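Local coordinates for protein hydrolase (Thermococcus thioreducens, PDB 6IAH) that hydrolyses a range of phosphate esters, probably including phosphoglycolate, as a magnesium-binding phosphatase of the haloacid dehalogenase superfamily, at residues Y28-F33 and A62-A67; E77-G82 and E86-K91; P130-G135 and E231-A236. All blocks are in the same frame, centred on the assembly; numbering follows the deposited sequence.

In the fold
Contacts 1 and 2 lie in the helical part of the chain, consistent with the cap of a haloacid dehalogenase phosphatase, whereas contact 3 belongs to the core around the parallel sheet. The centres of contacts 1 and 2 are about 16 Å apart, and the two touch: Phe66 of segment 62-67 packs on Phe79, Trp87 and Val88 of contact 2. Contact 3 lies on the opposite side of the chain's centre, about 41 Å from each of the others between centres. It is also nearer to the metal site: the side chain of Val132 is about 11 Å from that of Asp8, a magnesium ligand, while contacts 1 and 2 are remote from the annotated sites.

Contact 1: residues Y28-F33 and A62-A67; sequences YFLGLF and ALILFA
Ile64 and Ala67, one turn apart on helix 56-68, meet Phe29 and Leu30, which are adjacent near the end of helix 17-32. The helix axes come within 9.8 Å of each other and run in roughly the same direction, crossing at -36°, side-by-side packing probably within the helical cap of the haloacid dehalogenase fold. The main bump is the CD1 methyl of Ile64. It lies against the root of the Phe29 side chain, 3.6 Å from Phe29 CB, and continues onto the near part of the ring, where it is 3.7 Å from Phe29 CD2. Because Ile64 CG1 is anti to its carbonyl carbon (chi1 -67°), this branch is carried toward helix 17-32, while the other branch, CG2, lies 4.1 Å from Phe29 CB. The methylene of Phe29 is therefore met by both arms of the isoleucine.

In the second fit the projecting methyl again comes from helix 56-68: Ala67 CB sits in the fork of Leu30, 3.7 Å from Leu30 CD1 and 3.8 Å from Leu30 CD2. The small alanine lets the leucine come close to the backbone of helix 56-68, and Leu30 CD2 rests 3.5 Å from the carbonyl oxygen Ile64 O. Ile101 of helix 100-110 touches both Phe29 and Ile64, and Ile39 packs on Leu30.

No hydrogen bond or salt bridge joins the two segments. The side chains meet through methyl, methylene and aromatic carbons, so the alignment of the helices here depends on complementary shape and on the removal of apolar surface from water.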
loop_
_atom_site.group_PDB
_atom_site.type_symbol
_atom_site.label_atom_id
_atom_site.label_comp_id
_atom_site.label_asym_id
_atom_site.label_seq_id
_atom_site.Cartn_x
_atom_site.Cartn_y
_atom_site.Cartn_z
ATOM N N TYR A 28 2.292 20.688 -4.635
ATOM C CA TYR A 28 3.375 21.155 -5.495
ATOM C C TYR A 28 2.787 21.679 -6.830
ATOM O O TYR A 28 3.151 22.774 -7.264
ATOM C CB TYR A 28 4.366 20.014 -5.772
ATOM C CG TYR A 28 5.479 20.341 -6.733
ATOM C CD1 TYR A 28 5.309 20.152 -8.099
ATOM C CD2 TYR A 28 6.698 20.876 -6.280
ATOM C CE1 TYR A 28 6.315 20.464 -9.026
ATOM C CE2 TYR A 28 7.719 21.192 -7.200
ATOM C CZ TYR A 28 7.511 20.949 -8.578
ATOM O OH TYR A 28 8.451 21.245 -9.532
ATOM N N PHE A 29 1.923 20.894 -7.497
ATOM C CA PHE A 29 1.352 21.376 -8.787
ATOM C C PHE A 29 0.389 22.525 -8.570
ATOM O O PHE A 29 0.345 23.472 -9.353
ATOM C CB PHE A 29 0.681 20.251 -9.530
ATOM C CG PHE A 29 1.678 19.341 -10.115
ATOM C CD1 PHE A 29 2.282 19.679 -11.297
ATOM C CD2 PHE A 29 2.171 18.270 -9.371
ATOM C CE1 PHE A 29 3.304 18.908 -11.813
ATOM C CE2 PHE A 29 3.202 17.494 -9.898
ATOM C CZ PHE A 29 3.767 17.826 -11.092
ATOM N N LEU A 30 -0.391 22.452 -7.519
ATOM C CA LEU A 30 -1.241 23.594 -7.195
ATOM C C LEU A 30 -0.452 24.893 -7.072
ATOM O O LEU A 30 -0.882 25.932 -7.596
ATOM C CB LEU A 30 -2.114 23.310 -5.985
ATOM C CG LEU A 30 -3.190 22.230 -6.197
ATOM C CD1 LEU A 30 -3.799 21.826 -4.882
ATOM C CD2 LEU A 30 -4.308 22.615 -7.201
ATOM N N GLY A 31 0.659 24.847 -6.369
ATOM C CA GLY A 31 1.591 25.983 -6.196
ATOM C C GLY A 31 2.051 26.540 -7.527
ATOM O O GLY A 31 2.160 27.732 -7.685
ATOM N N LEU A 32 2.247 25.688 -8.541
ATOM C CA LEU A 32 2.568 26.186 -9.880
ATOM C C LEU A 32 1.476 27.029 -10.522
ATOM O O LEU A 32 1.753 27.873 -11.344
ATOM C CB LEU A 32 2.910 25.040 -10.844
ATOM C CG LEU A 32 4.008 24.079 -10.477
ATOM C CD1 LEU A 32 4.225 23.022 -11.582
ATOM C CD2 LEU A 32 5.312 24.814 -10.195
ATOM N N PHE A 33 0.247 26.752 -10.173
ATOM C CA PHE A 33 -0.866 27.472 -10.628
ATOM C C PHE A 33 -1.266 28.547 -9.576
ATOM O O PHE A 33 -2.356 29.027 -9.651
ATOM C CB PHE A 33 -2.035 26.514 -10.855
ATOM C CG PHE A 33 -1.889 25.605 -12.048
ATOM C CD1 PHE A 33 -2.219 26.058 -13.318
ATOM C CD2 PHE A 33 -1.516 24.291 -11.884
ATOM C CE1 PHE A 33 -2.157 25.210 -14.416
ATOM C CE2 PHE A 33 -1.401 23.432 -12.955
ATOM C CZ PHE A 33 -1.730 23.903 -14.248
ATOM N N ALA A 62 -5.974 13.532 -9.970
ATOM C CA ALA A 62 -7.356 13.795 -9.717
ATOM C C ALA A 62 -7.478 14.973 -8.731
ATOM O O ALA A 62 -8.216 15.866 -8.982
ATOM C CB ALA A 62 -8.036 12.563 -9.143
ATOM N N LEU A 63 -6.718 14.934 -7.662
ATOM C CA LEU A 63 -6.834 15.990 -6.623
ATOM C C LEU A 63 -6.396 17.345 -7.062
ATOM O O LEU A 63 -6.931 18.381 -6.591
ATOM C CB LEU A 63 -6.075 15.567 -5.367
ATOM C CG LEU A 63 -6.762 14.445 -4.592
ATOM C CD1 LEU A 63 -5.790 13.869 -3.626
ATOM C CD2 LEU A 63 -8.043 14.908 -3.880
ATOM N N ILE A 64 -5.415 17.363 -7.938
ATOM C CA ILE A 64 -4.901 18.601 -8.551
ATOM C C ILE A 64 -5.981 19.280 -9.375
ATOM O O ILE A 64 -6.343 20.470 -9.144
ATOM C CB ILE A 64 -3.648 18.364 -9.421
ATOM C CG1 ILE A 64 -2.489 17.957 -8.558
ATOM C CG2 ILE A 64 -3.272 19.644 -10.199
ATOM C CD1 ILE A 64 -1.365 17.299 -9.348
ATOM N N LEU A 65 -6.566 18.515 -10.265
ATOM C CA LEU A 65 -7.640 19.016 -11.130
ATOM C C LEU A 65 -8.819 19.417 -10.287
ATOM O O LEU A 65 -9.359 20.520 -10.473
ATOM C CB LEU A 65 -8.016 18.031 -12.246
ATOM C CG LEU A 65 -6.882 17.822 -13.315
ATOM C CD1 LEU A 65 -7.108 16.603 -14.216
ATOM C CD2 LEU A 65 -6.713 19.036 -14.201
ATOM N N PHE A 66 -9.183 18.587 -9.312
ATOM C CA PHE A 66 -10.373 18.920 -8.508
ATOM C C PHE A 66 -10.139 20.224 -7.757
ATOM O O PHE A 66 -11.039 21.050 -7.683
ATOM C CB PHE A 66 -10.675 17.849 -7.440
ATOM C CG PHE A 66 -11.295 16.546 -7.968
ATOM C CD1 PHE A 66 -11.521 16.331 -9.294
ATOM C CD2 PHE A 66 -11.711 15.569 -7.060
ATOM C CE1 PHE A 66 -12.105 15.133 -9.753
ATOM C CE2 PHE A 66 -12.330 14.382 -7.514
ATOM C CZ PHE A 66 -12.481 14.175 -8.860
ATOM N N ALA A 67 -8.977 20.361 -7.158
ATOM C CA ALA A 67 -8.657 21.567 -6.345
ATOM C C ALA A 67 -8.448 22.792 -7.216
ATOM O O ALA A 67 -8.755 23.911 -6.780
ATOM C CB ALA A 67 -7.455 21.332 -5.462
#

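Contact 2: residues E77-G82 and E86-K91; sequences EEFPEG and EWVREK
Trp87 overlaps Pro80 through its five-membered ring: Pro80 CD lies 3.6 Å from the ring centroid and 13° off its normal, a CH-pi contact. This is the aromatic centre of a helix-loop-helix unit in what is probably the helical cap, where the chain leaving helix 72-78 runs alongside helix 85-92 before turning into it. Phe79 directs its edge toward the six-membered ring of Trp87 in an offset edge-to-face pair, with planes at 79° and Phe79 CD1 3.5 Å from Trp87 CE3. Trp87 CG standing anti to the backbone N (chi1 -174°) brings the indole here. Phe79 CE1 touches Val88 CG2, and Phe66 of helix 56-68 packs against Phe79, Val88 and Trp87. An alanine in place of Trp87 would probably leave Pro80 and Phe79 without the ring they pack on, opening a gap between loop and helix.

Glu78 comes to the edge of the Trp87 six-membered ring, with CD in the ring plane, the carboxylate nearly perpendicular to it and Glu78 CG 3.7 Å from Trp87 CZ2. Glu78 and Lys91 stop short of a salt bridge; two waters bridge them, each donating to one carboxylate oxygen and accepting from Lys91 NZ, water 1 lying 2.6 Å from Glu78 OE1.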
loop_
_atom_site.group_PDB
_atom_site.type_symbol
_atom_site.label_atom_id
_atom_site.label_comp_id
_atom_site.label_asym_id
_atom_site.label_seq_id
_atom_site.Cartn_x
_atom_site.Cartn_y
_atom_site.Cartn_z
ATOM N N GLU A 77 -17.247 13.922 -3.630
ATOM C CA GLU A 77 -18.560 13.326 -3.368
ATOM C C GLU A 77 -19.191 12.860 -4.662
ATOM O O GLU A 77 -19.864 11.813 -4.701
ATOM C CB GLU A 77 -19.449 14.343 -2.606
ATOM C CG GLU A 77 -20.889 13.973 -2.258
ATOM C CD GLU A 77 -21.110 12.585 -1.618
ATOM O OE1 GLU A 77 -20.356 12.154 -0.680
ATOM O OE2 GLU A 77 -22.079 11.918 -2.103
ATOM N N GLU A 78 -19.001 13.617 -5.729
ATOM C CA GLU A 78 -19.642 13.299 -6.994
ATOM C C GLU A 78 -18.918 12.096 -7.627
ATOM O O GLU A 78 -19.520 11.348 -8.362
ATOM C CB GLU A 78 -19.578 14.499 -7.954
ATOM C CG GLU A 78 -19.951 14.159 -9.398
ATOM C CD GLU A 78 -20.049 15.352 -10.360
ATOM O OE1 GLU A 78 -19.579 16.446 -9.987
ATOM O OE2 GLU A 78 -20.602 15.172 -11.494
ATOM N N PHE A 79 -17.617 11.933 -7.371
ATOM C CA PHE A 79 -16.793 10.952 -8.140
ATOM C C PHE A 79 -17.366 9.526 -7.959
ATOM O O PHE A 79 -17.658 9.147 -6.868
ATOM C CB PHE A 79 -15.319 11.043 -7.682
ATOM C CG PHE A 79 -14.379 10.118 -8.406
ATOM C CD1 PHE A 79 -13.759 10.521 -9.573
ATOM C CD2 PHE A 79 -14.094 8.852 -7.900
ATOM C CE1 PHE A 79 -12.911 9.664 -10.245
ATOM C CE2 PHE A 79 -13.227 8.016 -8.568
ATOM C CZ PHE A 79 -12.644 8.434 -9.736
ATOM N N PRO A 80 -17.543 8.764 -9.046
ATOM C CA PRO A 80 -18.221 7.458 -8.921
ATOM C C PRO A 80 -17.366 6.412 -8.251
ATOM O O PRO A 80 -16.159 6.316 -8.504
ATOM C CB PRO A 80 -18.507 7.047 -10.394
ATOM C CG PRO A 80 -17.531 7.815 -11.195
ATOM C CD PRO A 80 -17.357 9.134 -10.449
ATOM N N GLU A 81 -18.006 5.613 -7.409
ATOM C CA GLU A 81 -17.421 4.439 -6.876
ATOM C C GLU A 81 -16.851 3.623 -8.014
ATOM O O GLU A 81 -17.516 3.464 -9.005
ATOM C CB GLU A 81 -18.519 3.610 -6.194
ATOM C CG GLU A 81 -18.038 2.370 -5.488
ATOM C CD GLU A 81 -19.198 1.468 -5.087
ATOM O OE1 GLU A 81 -20.360 1.957 -4.987
ATOM O OE2 GLU A 81 -18.930 0.263 -4.908
ATOM N N GLY A 82 -15.638 3.143 -7.884
ATOM C CA GLY A 82 -15.011 2.374 -8.977
ATOM C C GLY A 82 -14.492 3.214 -10.166
ATOM O O GLY A 82 -13.978 2.651 -11.127
ATOM N N GLU A 86 -9.714 8.473 -15.829
ATOM C CA GLU A 86 -10.478 8.791 -17.019
ATOM C C GLU A 86 -11.680 9.688 -16.772
ATOM O O GLU A 86 -11.992 10.514 -17.596
ATOM C CB GLU A 86 -10.916 7.481 -17.718
ATOM C CG GLU A 86 -11.925 7.666 -18.851
ATOM C CD GLU A 86 -12.472 6.319 -19.293
ATOM O OE1 GLU A 86 -11.659 5.499 -19.808
ATOM O OE2 GLU A 86 -13.689 6.079 -19.075
ATOM N N TRP A 87 -12.409 9.467 -15.705
ATOM C CA TRP A 87 -13.555 10.319 -15.397
ATOM C C TRP A 87 -13.144 11.812 -15.263
ATOM O O TRP A 87 -13.820 12.687 -15.764
ATOM C CB TRP A 87 -14.245 9.835 -14.129
ATOM C CG TRP A 87 -15.535 10.499 -13.729
ATOM C CD1 TRP A 87 -16.786 10.071 -14.044
ATOM C CD2 TRP A 87 -15.708 11.648 -12.896
ATOM N NE1 TRP A 87 -17.722 10.880 -13.490
ATOM C CE2 TRP A 87 -17.104 11.851 -12.761
ATOM C CE3 TRP A 87 -14.824 12.534 -12.259
ATOM C CZ2 TRP A 87 -17.669 12.936 -12.022
ATOM C CZ3 TRP A 87 -15.382 13.622 -11.499
ATOM C CH2 TRP A 87 -16.785 13.768 -11.353
ATOM N N VAL A 88 -12.030 12.038 -14.592
ATOM C CA VAL A 88 -11.486 13.344 -14.326
ATOM C C VAL A 88 -10.988 13.999 -15.595
ATOM O O VAL A 88 -11.305 15.142 -15.879
ATOM C CB VAL A 88 -10.343 13.270 -13.267
ATOM C CG1 VAL A 88 -9.916 14.681 -12.868
ATOM C CG2 VAL A 88 -10.813 12.576 -11.976
ATOM N N ARG A 89 -10.231 13.232 -16.397
ATOM C CA ARG A 89 -9.707 13.702 -17.630
ATOM C C ARG A 89 -10.764 14.039 -18.634
ATOM O O ARG A 89 -10.662 15.074 -19.327
ATOM C CB ARG A 89 -8.711 12.693 -18.226
ATOM C CG ARG A 89 -7.473 12.571 -17.398
ATOM C CD ARG A 89 -6.631 11.370 -17.873
ATOM N NE ARG A 89 -5.396 11.213 -17.104
ATOM C CZ ARG A 89 -4.509 10.231 -17.302
ATOM N NH1 ARG A 89 -4.775 9.329 -18.260
ATOM N NH2 ARG A 89 -3.402 10.120 -16.538
ATOM N N GLU A 90 -11.805 13.223 -18.668
ATOM C CA GLU A 90 -12.911 13.495 -19.584
ATOM C C GLU A 90 -13.662 14.724 -19.126
ATOM O O GLU A 90 -14.096 15.522 -19.939
ATOM C CB GLU A 90 -13.845 12.315 -19.690
ATOM C CG GLU A 90 -13.364 11.237 -20.646
ATOM C CD GLU A 90 -14.251 9.996 -20.633
ATOM O OE1 GLU A 90 -15.345 10.037 -20.035
ATOM O OE2 GLU A 90 -13.854 8.968 -21.218
ATOM N N LYS A 91 -13.862 14.859 -17.829
ATOM C CA LYS A 91 -14.597 16.016 -17.321
ATOM C C LYS A 91 -13.892 17.367 -17.613
ATOM O O LYS A 91 -14.538 18.293 -18.069
ATOM C CB LYS A 91 -14.766 15.854 -15.843
ATOM C CG LYS A 91 -15.576 16.936 -15.211
ATOM C CD LYS A 91 -15.900 16.528 -13.786
ATOM C CE LYS A 91 -16.657 17.630 -13.080
ATOM N NZ LYS A 91 -18.013 17.830 -13.675
HETATM O O HOH W 1 -19.349 18.598 -11.489
HETATM O O HOH W 2 -19.320 15.705 -13.973
#

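Contact 3: residues P130-G135 and E231-A236; sequences PIVRRG and EFLENA
Arg133 and Glu234 meet at about a right angle, the guanidinium and carboxylate planes turned 64° against each other. A single hydrogen bond carries their salt bridge, from Arg133 NH2 to Glu234 OE2 at 3.1 Å, with an N-H...O angle of 154°. The oxygen lies almost exactly in the guanidinium plane, at its edge, but the donor reaches it from well above the carboxylate plane, so this is not the flat, two-pronged pairing of these groups. Part of the remaining separation is bridged by water 3, which accepts from Arg133 NH1 at 3.1 Å and donates to Glu234 OE1 at 3.0 Å. Both terminal nitrogens, NH2 directly and NH1 through water 3, are thus linked to the carboxylate. A bend in the arginine chain at chi3 (-51°) contributes to this placement, whereas Glu234 is extended beyond CG.

Beneath the charged pair, the apolar side chains of Val132 and Leu233 cross at a slant and touch lightly, Val132 CG2 lying 4.2 Å from Leu233 CD1.

Arg133 occupies the N-cap position of helix 134-141, and its backbone N hydrogen-bonds to Asn230 OD1. Leu233 packs on Leu136 and Leu137 of helix 134-141 and on Ile3 and Phe5 of strand 2-5, so Leu233 ties helix 229-239 both to the start of helix 134-141 and to the central strand of the parallel sheet in the Rossmann-like core.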
loop_
_atom_site.group_PDB
_atom_site.type_symbol
_atom_site.label_atom_id
_atom_site.label_comp_id
_atom_site.label_asym_id
_atom_site.label_seq_id
_atom_site.Cartn_x
_atom_site.Cartn_y
_atom_site.Cartn_z
ATOM N N PRO A 130 8.058 0.225 12.136
ATOM C CA PRO A 130 7.767 -1.207 12.235
ATOM C C PRO A 130 6.639 -1.459 13.245
ATOM O O PRO A 130 6.541 -0.747 14.267
ATOM C CB PRO A 130 9.107 -1.794 12.688
ATOM C CG PRO A 130 9.770 -0.695 13.416
ATOM C CD PRO A 130 9.398 0.537 12.674
ATOM N N ILE A 131 5.699 -2.322 12.884
ATOM C CA ILE A 131 4.785 -2.907 13.890
ATOM C C ILE A 131 5.402 -4.206 14.404
ATOM O O ILE A 131 5.522 -4.420 15.578
ATOM C CB ILE A 131 3.359 -3.154 13.339
ATOM C CG1 ILE A 131 2.764 -1.852 12.786
ATOM C CG2 ILE A 131 2.486 -3.784 14.415
ATOM C CD1 ILE A 131 1.564 -2.046 11.863
ATOM N N VAL A 132 5.864 -5.054 13.502
ATOM C CA VAL A 132 6.410 -6.339 13.926
ATOM C C VAL A 132 7.758 -6.145 14.674
ATOM O O VAL A 132 8.468 -5.166 14.424
ATOM C CB VAL A 132 6.498 -7.289 12.717
ATOM C CG1 VAL A 132 7.583 -6.844 11.748
ATOM C CG2 VAL A 132 6.691 -8.711 13.182
ATOM N N ARG A 133 8.051 -7.030 15.641
ATOM C CA ARG A 133 9.318 -7.058 16.344
ATOM C C ARG A 133 10.111 -8.087 15.600
ATOM O O ARG A 133 9.643 -9.208 15.447
ATOM C CB ARG A 133 9.149 -7.465 17.802
ATOM C CG ARG A 133 8.296 -6.425 18.530
ATOM C CD ARG A 133 8.456 -6.547 20.038
ATOM N NE ARG A 133 8.255 -7.913 20.535
ATOM C CZ ARG A 133 7.116 -8.426 21.012
ATOM N NH1 ARG A 133 5.972 -7.733 21.076
ATOM N NH2 ARG A 133 7.137 -9.694 21.432
ATOM N N ARG A 134 11.311 -7.701 15.159
ATOM C CA ARG A 134 12.189 -8.582 14.375
ATOM C C ARG A 134 12.527 -9.891 15.127
ATOM O O ARG A 134 12.733 -10.956 14.513
ATOM C CB ARG A 134 13.475 -7.819 13.938
ATOM C CG ARG A 134 14.024 -6.793 14.932
ATOM C CD ARG A 134 15.212 -5.947 14.401
ATOM N NE ARG A 134 16.132 -5.630 15.494
ATOM C CZ ARG A 134 16.208 -4.466 16.145
ATOM N NH1 ARG A 134 15.461 -3.413 15.804
ATOM N NH2 ARG A 134 17.062 -4.355 17.151
ATOM N N GLY A 135 12.594 -9.806 16.451
ATOM C CA GLY A 135 12.898 -10.988 17.308
ATOM C C GLY A 135 11.863 -12.073 17.135
ATOM O O GLY A 135 12.203 -13.270 17.052
ATOM N N GLU A 231 1.233 -10.409 18.671
ATOM C CA GLU A 231 0.435 -11.322 19.496
ATOM C C GLU A 231 0.156 -12.584 18.697
ATOM O O GLU A 231 0.238 -13.703 19.214
ATOM C CB GLU A 231 -0.867 -10.668 19.919
ATOM C CG GLU A 231 -1.777 -11.558 20.745
ATOM C CD GLU A 231 -2.962 -10.751 21.232
ATOM O OE1 GLU A 231 -2.725 -9.914 22.115
ATOM O OE2 GLU A 231 -4.069 -10.839 20.645
ATOM N N PHE A 232 -0.164 -12.397 17.432
ATOM C CA PHE A 232 -0.306 -13.555 16.572
ATOM C C PHE A 232 0.923 -14.459 16.579
ATOM O O PHE A 232 0.830 -15.712 16.733
ATOM C CB PHE A 232 -0.666 -13.165 15.143
ATOM C CG PHE A 232 -0.788 -14.387 14.280
ATOM C CD1 PHE A 232 -1.923 -15.169 14.384
ATOM C CD2 PHE A 232 0.303 -14.863 13.584
ATOM C CE1 PHE A 232 -2.045 -16.327 13.691
ATOM C CE2 PHE A 232 0.193 -16.075 12.896
ATOM C CZ PHE A 232 -0.974 -16.768 12.965
ATOM N N LEU A 233 2.095 -13.865 16.391
ATOM C CA LEU A 233 3.322 -14.690 16.313
ATOM C C LEU A 233 3.669 -15.358 17.630
ATOM O O LEU A 233 4.086 -16.490 17.643
ATOM C CB LEU A 233 4.526 -13.906 15.818
ATOM C CG LEU A 233 4.486 -13.624 14.313
ATOM C CD1 LEU A 233 5.571 -12.629 13.972
ATOM C CD2 LEU A 233 4.614 -14.862 13.413
ATOM N N GLU A 234 3.438 -14.667 18.737
ATOM C CA GLU A 234 3.626 -15.255 20.037
ATOM C C GLU A 234 2.684 -16.423 20.304
ATOM O O GLU A 234 3.127 -17.446 20.783
ATOM C CB GLU A 234 3.378 -14.201 21.103
ATOM C CG GLU A 234 4.517 -13.275 21.224
ATOM C CD GLU A 234 4.220 -12.162 22.210
ATOM O OE1 GLU A 234 3.029 -11.814 22.388
ATOM O OE2 GLU A 234 5.211 -11.676 22.797
ATOM N N ASN A 235 1.398 -16.277 19.958
ATOM C CA ASN A 235 0.458 -17.400 20.091
ATOM C C ASN A 235 0.899 -18.562 19.235
ATOM O O ASN A 235 0.894 -19.683 19.686
ATOM C CB ASN A 235 -0.941 -17.001 19.678
ATOM C CG ASN A 235 -1.555 -15.989 20.615
ATOM O OD1 ASN A 235 -1.061 -15.763 21.700
ATOM N ND2 ASN A 235 -2.627 -15.373 20.183
ATOM N N ALA A 236 1.366 -18.286 18.028
ATOM C CA ALA A 236 1.787 -19.385 17.120
ATOM C C ALA A 236 2.992 -20.154 17.666
ATOM O O ALA A 236 3.074 -21.387 17.583
ATOM C CB ALA A 236 2.108 -18.847 15.745
HETATM O O HOH W 3 3.167 -8.844 21.848
#